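Local coordinates for cellulase (Bacteroides salanitronis, PDB 6WQY), which probably cleaves internal beta-1,4-glucosidic bonds of cellulose with broad substrate specificity, this chain being the glycoside hydrolase family 5 domain of a longer protein, at residues A70-V75 / D376-G381; M152-A157 / R208-N213; Y330-A335 / M340-W345. All coordinates share one frame; numbering follows the deposited sequence. Where two conformers were deposited one is given.

Interaction 1: A70-V75 / D376-G381; sequences AGFTSV and DVMKRG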
loop_
_atom_site.group_PDB
_atom_site.type_symbol
_atom_site.label_atom_id
_atom_site.label_comp_id
_atom_site.label_asym_id
_atom_site.label_seq_id
_atom_site.Cartn_x
_atom_site.Cartn_y
_atom_site.Cartn_z
ATOM N N ALA A 70 -7.743 -18.403 2.294
ATOM C CA ALA A 70 -7.521 -18.310 0.858
ATOM C C ALA A 70 -6.044 -18.285 0.485
ATOM O O ALA A 70 -5.723 -18.419 -0.702
ATOM C CB ALA A 70 -8.201 -17.056 0.296
ATOM N N GLY A 71 -5.147 -18.109 1.448
ATOM C CA GLY A 71 -3.730 -18.146 1.195
ATOM C C GLY A 71 -3.034 -16.810 1.101
ATOM O O GLY A 71 -1.853 -16.778 0.718
ATOM N N PHE A 72 -3.701 -15.719 1.441
ATOM C CA PHE A 72 -2.992 -14.453 1.562
ATOM C C PHE A 72 -2.099 -14.475 2.798
ATOM O O PHE A 72 -2.378 -15.165 3.780
ATOM C CB PHE A 72 -3.995 -13.298 1.635
ATOM C CG PHE A 72 -4.634 -12.993 0.317
ATOM C CD1 PHE A 72 -3.999 -12.167 -0.605
ATOM C CD2 PHE A 72 -5.847 -13.570 -0.039
ATOM C CE1 PHE A 72 -4.560 -11.898 -1.829
ATOM C CE2 PHE A 72 -6.414 -13.301 -1.278
ATOM C CZ PHE A 72 -5.768 -12.470 -2.178
ATOM N N THR A 73 -1.011 -13.705 2.733
ATOM C CA THR A 73 -0.006 -13.619 3.788
ATOM C C THR A 73 -0.138 -12.359 4.627
ATOM O O THR A 73 0.136 -12.375 5.844
ATOM C CB THR A 73 1.401 -13.605 3.158
ATOM O OG1 THR A 73 1.478 -14.571 2.108
ATOM C CG2 THR A 73 2.482 -13.863 4.207
ATOM N N SER A 74 -0.502 -11.253 3.969
ATOM C CA SER A 74 -0.414 -9.929 4.556
ATOM C C SER A 74 -1.591 -9.079 4.094
ATOM O O SER A 74 -2.061 -9.226 2.964
ATOM C CB SER A 74 0.882 -9.238 4.103
ATOM O OG SER A 74 2.021 -10.024 4.422
ATOM N N VAL A 75 -2.030 -8.153 4.947
ATOM C CA VAL A 75 -3.110 -7.232 4.602
ATOM C C VAL A 75 -2.659 -5.805 4.833
ATOM O O VAL A 75 -2.206 -5.459 5.934
ATOM C CB VAL A 75 -4.375 -7.520 5.429
ATOM C CG1 VAL A 75 -5.469 -6.538 5.096
ATOM C CG2 VAL A 75 -4.848 -8.931 5.173
ATOM N N ASP A 376 -6.020 -17.897 -7.164
ATOM C CA ASP A 376 -5.133 -18.998 -7.523
ATOM C C ASP A 376 -4.012 -18.552 -8.444
ATOM O O ASP A 376 -2.880 -18.999 -8.289
ATOM C CB ASP A 376 -5.941 -20.127 -8.164
ATOM C CG ASP A 376 -6.775 -20.896 -7.155
ATOM O OD1 ASP A 376 -6.567 -20.716 -5.932
ATOM O OD2 ASP A 376 -7.639 -21.688 -7.589
ATOM N N VAL A 377 -4.297 -17.682 -9.421
ATOM C CA VAL A 377 -3.220 -17.276 -10.329
ATOM C C VAL A 377 -2.222 -16.349 -9.638
ATOM O O VAL A 377 -1.031 -16.380 -9.944
ATOM C CB VAL A 377 -3.721 -16.693 -11.669
ATOM C CG1 VAL A 377 -4.633 -17.678 -12.387
ATOM C CG2 VAL A 377 -4.392 -15.352 -11.479
ATOM N N MET A 378 -2.696 -15.516 -8.706
ATOM C CA MET A 378 -1.776 -14.652 -7.968
ATOM C C MET A 378 -0.893 -15.476 -7.043
ATOM O O MET A 378 0.318 -15.244 -6.959
ATOM C CB MET A 378 -2.552 -13.574 -7.192
ATOM C CG MET A 378 -3.293 -12.613 -8.106
ATOM S SD MET A 378 -3.824 -11.073 -7.346
ATOM C CE MET A 378 -4.989 -11.684 -6.125
ATOM N N LYS A 379 -1.476 -16.475 -6.375
ATOM C CA LYS A 379 -0.687 -17.342 -5.507
ATOM C C LYS A 379 0.362 -18.108 -6.299
ATOM O O LYS A 379 1.477 -18.331 -5.819
ATOM C CB LYS A 379 -1.591 -18.341 -4.788
ATOM C CG LYS A 379 -2.458 -17.701 -3.726
ATOM C CD LYS A 379 -2.996 -18.710 -2.727
ATOM C CE LYS A 379 -3.874 -19.759 -3.362
ATOM N NZ LYS A 379 -4.370 -20.706 -2.318
ATOM N N ARG A 380 0.025 -18.517 -7.522
ATOM C CA ARG A 380 0.993 -19.237 -8.342
ATOM C C ARG A 380 2.209 -18.371 -8.641
ATOM O O ARG A 380 3.337 -18.873 -8.688
ATOM C CB ARG A 380 0.317 -19.700 -9.630
ATOM C CG ARG A 380 1.109 -20.693 -10.450
ATOM C CD ARG A 380 0.156 -21.447 -11.364
ATOM N NE ARG A 380 -0.817 -22.190 -10.567
ATOM C CZ ARG A 380 -2.119 -22.265 -10.827
ATOM N NH1 ARG A 380 -2.641 -21.638 -11.874
ATOM N NH2 ARG A 380 -2.904 -22.968 -10.021
ATOM N N GLY A 381 2.010 -17.064 -8.824
ATOM C CA GLY A 381 3.137 -16.191 -9.107
ATOM C C GLY A 381 4.057 -16.019 -7.910
ATOM O O GLY A 381 5.268 -15.881 -8.068
#
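Ala-70, where helix 61-70 runs out, presents its carbonyl to Lys-379 of helix 371-383, and the ammonium NZ bonds to Ala-70 O at 3.1 Å. The donor approaches from above the carbonyl plane, 43° out of it, off the lone pairs. Gly-71 follows with positive phi, closing the helix in a Schellman motif. The aliphatic part of the lysine lies over it, CD reaching Gly-71 CA at 4.0 Å; with no beta carbon here, the methylene packs where one would lie. Because the lysine chain bends at chi3 (-61°), CD, CE and NZ all hug the same backbone. The far end of Phe-72 comes nearer the helix, CZ meeting Met-378 CE at 4.1 Å, the methyl at the ring edge near its plane. Trp-35 packs edge-to-face with the same ring, tying the contact to the first strand of the barrel. A leucine in place of Lys-379 would probably leave Ala-70 O without its ammonium partner and weaken the tie between the end of helix 61-70 and the side of helix 371-383. A positive charge at a helix C-terminus is likely to offset its carbonyls' partial negative charge, while a methyl against a ring edge adds an apolar contact.

Interaction 2: M152-A157 / R208-N213; sequences MWTQIA and RATGGN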
loop_
_atom_site.group_PDB
_atom_site.type_symbol
_atom_site.label_atom_id
_atom_site.label_comp_id
_atom_site.label_asym_id
_atom_site.label_seq_id
_atom_site.Cartn_x
_atom_site.Cartn_y
_atom_site.Cartn_z
ATOM N N MET A 152 0.703 12.488 15.366
ATOM C CA MET A 152 -0.160 11.363 15.032
ATOM C C MET A 152 0.597 10.053 15.118
ATOM O O MET A 152 0.122 9.092 15.729
ATOM C CB MET A 152 -0.767 11.554 13.642
ATOM C CG MET A 152 -1.827 12.650 13.577
ATOM S SD MET A 152 -2.433 12.927 11.909
ATOM C CE MET A 152 -3.266 11.381 11.561
ATOM N N TRP A 153 1.779 9.985 14.504
ATOM C CA TRP A 153 2.534 8.740 14.510
ATOM C C TRP A 153 3.013 8.379 15.908
ATOM O O TRP A 153 3.110 7.188 16.219
ATOM C CB TRP A 153 3.667 8.765 13.483
ATOM C CG TRP A 153 3.175 8.357 12.131
ATOM C CD1 TRP A 153 3.103 9.116 10.992
ATOM C CD2 TRP A 153 2.644 7.071 11.785
ATOM N NE1 TRP A 153 2.561 8.365 9.958
ATOM C CE2 TRP A 153 2.285 7.106 10.423
ATOM C CE3 TRP A 153 2.461 5.881 12.492
ATOM C CZ2 TRP A 153 1.731 6.020 9.773
ATOM C CZ3 TRP A 153 1.916 4.794 11.836
ATOM C CH2 TRP A 153 1.545 4.876 10.494
ATOM N N THR A 154 3.297 9.360 16.773
ATOM C CA THR A 154 3.619 9.032 18.164
ATOM C C THR A 154 2.453 8.307 18.824
ATOM O O THR A 154 2.629 7.277 19.485
ATOM C CB THR A 154 3.981 10.306 18.941
ATOM O OG1 THR A 154 5.178 10.874 18.398
ATOM C CG2 THR A 154 4.205 10.015 20.411
ATOM N N GLN A 155 1.241 8.838 18.645
ATOM C CA GLN A 155 0.066 8.210 19.239
ATOM C C GLN A 155 -0.204 6.834 18.643
ATOM O O GLN A 155 -0.561 5.893 19.374
ATOM C CB GLN A 155 -1.151 9.108 19.056
ATOM C CG GLN A 155 -1.138 10.363 19.884
ATOM C CD GLN A 155 -2.218 11.306 19.432
ATOM O OE1 GLN A 155 -3.384 11.142 19.794
ATOM N NE2 GLN A 155 -1.853 12.273 18.618
ATOM N N ILE A 156 -0.087 6.694 17.324
ATOM C CA ILE A 156 -0.333 5.394 16.699
ATOM C C ILE A 156 0.703 4.385 17.172
ATOM O O ILE A 156 0.375 3.259 17.575
ATOM C CB ILE A 156 -0.346 5.537 15.168
ATOM C CG1 ILE A 156 -1.494 6.438 14.710
ATOM C CG2 ILE A 156 -0.426 4.167 14.520
ATOM C CD1 ILE A 156 -1.307 6.974 13.287
ATOM N N ALA A 157 1.977 4.783 17.162
ATOM C CA ALA A 157 3.031 3.883 17.616
ATOM C C ALA A 157 2.819 3.480 19.066
ATOM O O ALA A 157 2.989 2.302 19.429
ATOM C CB ALA A 157 4.390 4.554 17.441
ATOM N N ARG A 208 10.539 5.631 16.027
ATOM C CA ARG A 208 11.657 5.064 16.773
ATOM C C ARG A 208 11.750 5.653 18.175
ATOM O O ARG A 208 12.144 4.953 19.109
ATOM C CB ARG A 208 12.978 5.268 16.030
ATOM C CG ARG A 208 13.059 4.622 14.662
ATOM C CD ARG A 208 12.725 3.147 14.659
ATOM N NE ARG A 208 12.985 2.574 13.335
ATOM C CZ ARG A 208 12.338 1.541 12.812
ATOM N NH1 ARG A 208 11.352 0.960 13.473
ATOM N NH2 ARG A 208 12.657 1.098 11.607
ATOM N N ALA A 209 11.391 6.929 18.345
ATOM C CA ALA A 209 11.513 7.579 19.641
ATOM C C ALA A 209 10.607 6.952 20.685
ATOM O O ALA A 209 10.870 7.098 21.885
ATOM C CB ALA A 209 11.188 9.062 19.516
ATOM N N THR A 210 9.555 6.244 20.270
ATOM C CA THR A 210 8.678 5.606 21.244
ATOM C C THR A 210 9.296 4.351 21.849
ATOM O O THR A 210 8.772 3.842 22.840
ATOM C CB THR A 210 7.300 5.284 20.652
ATOM O OG1 THR A 210 7.409 4.253 19.660
ATOM C CG2 THR A 210 6.642 6.525 20.068
ATOM N N GLY A 211 10.385 3.841 21.279
ATOM C CA GLY A 211 11.125 2.771 21.916
ATOM C C GLY A 211 10.446 1.417 21.815
ATOM O O GLY A 211 9.496 1.195 21.057
ATOM N N GLY A 212 10.991 0.478 22.581
ATOM C CA GLY A 212 10.412 -0.848 22.665
ATOM C C GLY A 212 10.404 -1.526 21.320
ATOM O O GLY A 212 11.340 -1.387 20.512
ATOM N N ASN A 213 9.315 -2.257 21.055
ATOM C CA ASN A 213 9.162 -2.947 19.784
ATOM C C ASN A 213 9.218 -1.978 18.613
ATOM O O ASN A 213 9.624 -2.359 17.510
ATOM C CB ASN A 213 7.826 -3.696 19.757
ATOM C CG ASN A 213 7.812 -4.896 20.681
ATOM O OD1 ASN A 213 8.736 -5.712 20.670
ATOM N ND2 ASN A 213 6.768 -5.004 21.496
#
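Thr-210 is turned with OG1 between its backbone N and carbonyl carbon (chi1 68°), which places CG2 beside the N, and both branches then face helix 139-159. They close on one methyl: Ala-157 CB lies 3.8 Å from Thr-210 OG1 and 4.0 Å from Thr-210 CG2, so the alanine meets the fork of the threonine. The CG2 branch reaches on to the neighbouring turn of the helix, where it comes within 4.1 Å of Thr-154 O and meets the methyl of Thr-154, CG2 to CG2, at 4.3 Å. Thr-154 itself has its CG2 anti to the backbone N, while its hydroxyl stays with its own helix, hydrogen-bonded to Ala-150 O one turn back.

No hydrogen bond joins the two segments directly. The hydroxyl of Thr-210 is instead paired with Val-207 O three residues back and with Asn-214 ND2, and that same amide nitrogen also bonds to Ala-157 O, bridging the two sides. Just past the threonine the chain leaves helix 191-209 through Gly-211, whose phi is positive and whose N bonds back to Arg-208 O at 3.0 Å.

The contact thus joins two consecutive outer helices of the TIM barrel, both near their C-terminal ends. A bound magnesium ion lies about 10 Å from the Thr-154 side chain, too far to touch it; Glu-95, seen to bind magnesium in this protein, is about 12 Å away, side chain to side chain. Small groups meet here, and the polar atoms of the threonines are satisfied by carbonyls and an asparagine amide close by, which implies that the helices meet by van der Waals contact, with Asn-214 linking their polar atoms.

Interaction 3: Y330-A335 / M340-W345; sequences YVCKAA and MPPFYW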
loop_
_atom_site.group_PDB
_atom_site.type_symbol
_atom_site.label_atom_id
_atom_site.label_comp_id
_atom_site.label_asym_id
_atom_site.label_seq_id
_atom_site.Cartn_x
_atom_site.Cartn_y
_atom_site.Cartn_z
ATOM N N TYR A 330 0.855 -12.494 -14.481
ATOM C CA TYR A 330 2.118 -11.976 -14.993
ATOM C C TYR A 330 2.740 -10.974 -14.026
ATOM O O TYR A 330 3.958 -11.011 -13.761
ATOM C CB TYR A 330 1.907 -11.321 -16.360
ATOM C CG TYR A 330 3.210 -11.057 -17.055
ATOM C CD1 TYR A 330 3.908 -9.881 -16.855
ATOM C CD2 TYR A 330 3.770 -12.011 -17.880
ATOM C CE1 TYR A 330 5.119 -9.660 -17.471
ATOM C CE2 TYR A 330 4.981 -11.798 -18.500
ATOM C CZ TYR A 330 5.652 -10.624 -18.286
ATOM O OH TYR A 330 6.866 -10.396 -18.888
ATOM N N VAL A 331 1.931 -10.064 -13.490
ATOM C CA VAL A 331 2.447 -9.042 -12.594
ATOM C C VAL A 331 2.901 -9.657 -11.277
ATOM O O VAL A 331 3.928 -9.254 -10.724
ATOM C CB VAL A 331 1.397 -7.931 -12.389
ATOM C CG1 VAL A 331 1.845 -6.962 -11.312
ATOM C CG2 VAL A 331 1.154 -7.186 -13.691
ATOM N N CYS A 332 2.149 -10.624 -10.741
ATOM C CA CYS A 332 2.568 -11.238 -9.480
ATOM C C CYS A 332 3.857 -12.037 -9.643
ATOM O O CYS A 332 4.730 -11.998 -8.763
ATOM C CB CYS A 332 1.456 -12.091 -8.884
ATOM S SG CYS A 332 0.107 -11.129 -8.160
ATOM N N LYS A 333 3.998 -12.760 -10.754
ATOM C CA LYS A 333 5.233 -13.499 -10.997
ATOM C C LYS A 333 6.413 -12.549 -11.173
ATOM O O LYS A 333 7.510 -12.813 -10.661
ATOM C CB LYS A 333 5.048 -14.406 -12.211
ATOM C CG LYS A 333 6.289 -15.192 -12.612
ATOM C CD LYS A 333 6.820 -16.042 -11.468
ATOM C CE LYS A 333 7.958 -16.940 -11.937
ATOM N NZ LYS A 333 8.771 -17.448 -10.798
ATOM N N ALA A 334 6.209 -11.428 -11.868
ATOM C CA ALA A 334 7.270 -10.444 -12.016
ATOM C C ALA A 334 7.616 -9.818 -10.676
ATOM O O ALA A 334 8.800 -9.599 -10.373
ATOM C CB ALA A 334 6.870 -9.387 -13.036
ATOM N N ALA A 335 6.612 -9.522 -9.850
ATOM C CA ALA A 335 6.895 -8.988 -8.525
ATOM C C ALA A 335 7.805 -9.937 -7.749
ATOM O O ALA A 335 8.814 -9.518 -7.162
ATOM C CB ALA A 335 5.583 -8.747 -7.777
ATOM N N MET A 340 9.741 -7.914 -4.817
ATOM C CA MET A 340 8.757 -7.071 -4.138
ATOM C C MET A 340 7.464 -7.829 -3.867
ATOM O O MET A 340 6.912 -8.449 -4.789
ATOM C CB MET A 340 8.438 -5.856 -5.018
ATOM C CG MET A 340 9.624 -4.929 -5.214
ATOM S SD MET A 340 9.278 -3.591 -6.373
ATOM C CE MET A 340 9.454 -4.475 -7.929
ATOM N N PRO A 341 6.942 -7.810 -2.643
ATOM C CA PRO A 341 5.616 -8.405 -2.402
ATOM C C PRO A 341 4.525 -7.513 -2.963
ATOM O O PRO A 341 4.537 -6.304 -2.726
ATOM C CB PRO A 341 5.520 -8.478 -0.873
ATOM C CG PRO A 341 6.495 -7.475 -0.366
ATOM C CD PRO A 341 7.588 -7.348 -1.394
ATOM N N PRO A 342 3.563 -8.084 -3.713
ATOM C CA PRO A 342 2.450 -7.288 -4.240
ATOM C C PRO A 342 1.216 -7.378 -3.360
ATOM O O PRO A 342 0.889 -8.455 -2.841
ATOM C CB PRO A 342 2.192 -7.949 -5.596
ATOM C CG PRO A 342 2.474 -9.423 -5.326
ATOM C CD PRO A 342 3.592 -9.448 -4.288
ATOM N N PHE A 343 0.506 -6.248 -3.221
ATOM C CA PHE A 343 -0.734 -6.156 -2.453
ATOM C C PHE A 343 -1.867 -5.776 -3.401
ATOM O O PHE A 343 -1.902 -4.655 -3.921
ATOM C CB PHE A 343 -0.617 -5.110 -1.339
ATOM C CG PHE A 343 0.234 -5.549 -0.166
ATOM C CD1 PHE A 343 1.616 -5.680 -0.292
ATOM C CD2 PHE A 343 -0.345 -5.807 1.055
ATOM C CE1 PHE A 343 2.390 -6.092 0.792
ATOM C CE2 PHE A 343 0.420 -6.208 2.141
ATOM C CZ PHE A 343 1.788 -6.345 2.007
ATOM N N TYR A 344 -2.790 -6.705 -3.616
ATOM C CA TYR A 344 -3.922 -6.493 -4.511
ATOM C C TYR A 344 -4.888 -5.468 -3.923
ATOM O O TYR A 344 -5.191 -5.501 -2.729
ATOM C CB TYR A 344 -4.617 -7.857 -4.724
ATOM C CG TYR A 344 -5.862 -7.758 -5.572
ATOM C CD1 TYR A 344 -5.806 -7.856 -6.957
ATOM C CD2 TYR A 344 -7.099 -7.489 -4.986
ATOM C CE1 TYR A 344 -6.941 -7.699 -7.725
ATOM C CE2 TYR A 344 -8.228 -7.318 -5.751
ATOM C CZ TYR A 344 -8.141 -7.427 -7.120
ATOM O OH TYR A 344 -9.249 -7.239 -7.918
ATOM N N TRP A 345 -5.389 -4.559 -4.767
ATOM C CA TRP A 345 -6.323 -3.521 -4.330
ATOM C C TRP A 345 -7.762 -4.029 -4.383
ATOM O O TRP A 345 -8.329 -4.192 -5.469
ATOM C CB TRP A 345 -6.191 -2.269 -5.208
ATOM C CG TRP A 345 -7.169 -1.203 -4.802
ATOM C CD1 TRP A 345 -8.273 -0.813 -5.474
ATOM C CD2 TRP A 345 -7.159 -0.457 -3.582
ATOM N NE1 TRP A 345 -8.959 0.143 -4.760
ATOM C CE2 TRP A 345 -8.292 0.378 -3.586
ATOM C CE3 TRP A 345 -6.281 -0.391 -2.494
ATOM C CZ2 TRP A 345 -8.577 1.251 -2.536
ATOM C CZ3 TRP A 345 -6.574 0.463 -1.452
ATOM C CH2 TRP A 345 -7.706 1.274 -1.483
#
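The pyrrolidine ring of Pro-342 takes the methyl of Ala-335 over one face, with Ala-335 CB about equally far from three ring atoms, the closest being Pro-342 CG at 4.0 Å. At the rim the same CG meets Cys-332 SG at 4.1 Å, the sulfur lying near the mean plane of the ring. It reaches there with SG anti to the carbonyl carbon (chi1 -74°). Ile-382 of helix 371-383 also touches the proline, adding a second helix.

Alongside, the backbones are joined by one bond: Met-340 N donates to Ala-335 O at 3.0 Å, nearly straight at 173°, though the donor is tilted 34° from the carbonyl plane. The packing is close here, since Ala-335 CB also lies 3.3 Å from Met-340 O. Met-340 sends its side chain to Met-294 of helix 284-299.

This is the return from helix to strand in the beta-alpha-beta unit of strands 305-310 and 342-346. A ring, a methyl and a thiol make a buried apolar contact, while the single backbone bond, made just ahead of two prolines that have no N-H to offer, ties the last turn of the helix to the residue two ahead of the last barrel strand.

All three contacts lie in one eight-stranded parallel TIM barrel: 1 and 3 reach the sheet, 2 joins outer helices. Interaction 1 closes the longest loop, bringing the approach to strand 74-77 against helix 371-383 across some 300 residues; interactions 2 and 3 are nested inside it, in series along the chain. Interactions 1 and 3 are neighbours, centres 10 Å apart, and touch through Met-378 CG and Cys-332 SG (3.7 Å) and through Ser-74 CB and Phe-343 CE2 (3.6 Å). Interaction 2 sits alone, 31 Å from interaction 1 and 30 Å from interaction 3 by centres, across the chain's centre from the latter. Interactions 1 and 3 fasten the seam where the barrel's last elements meet its first.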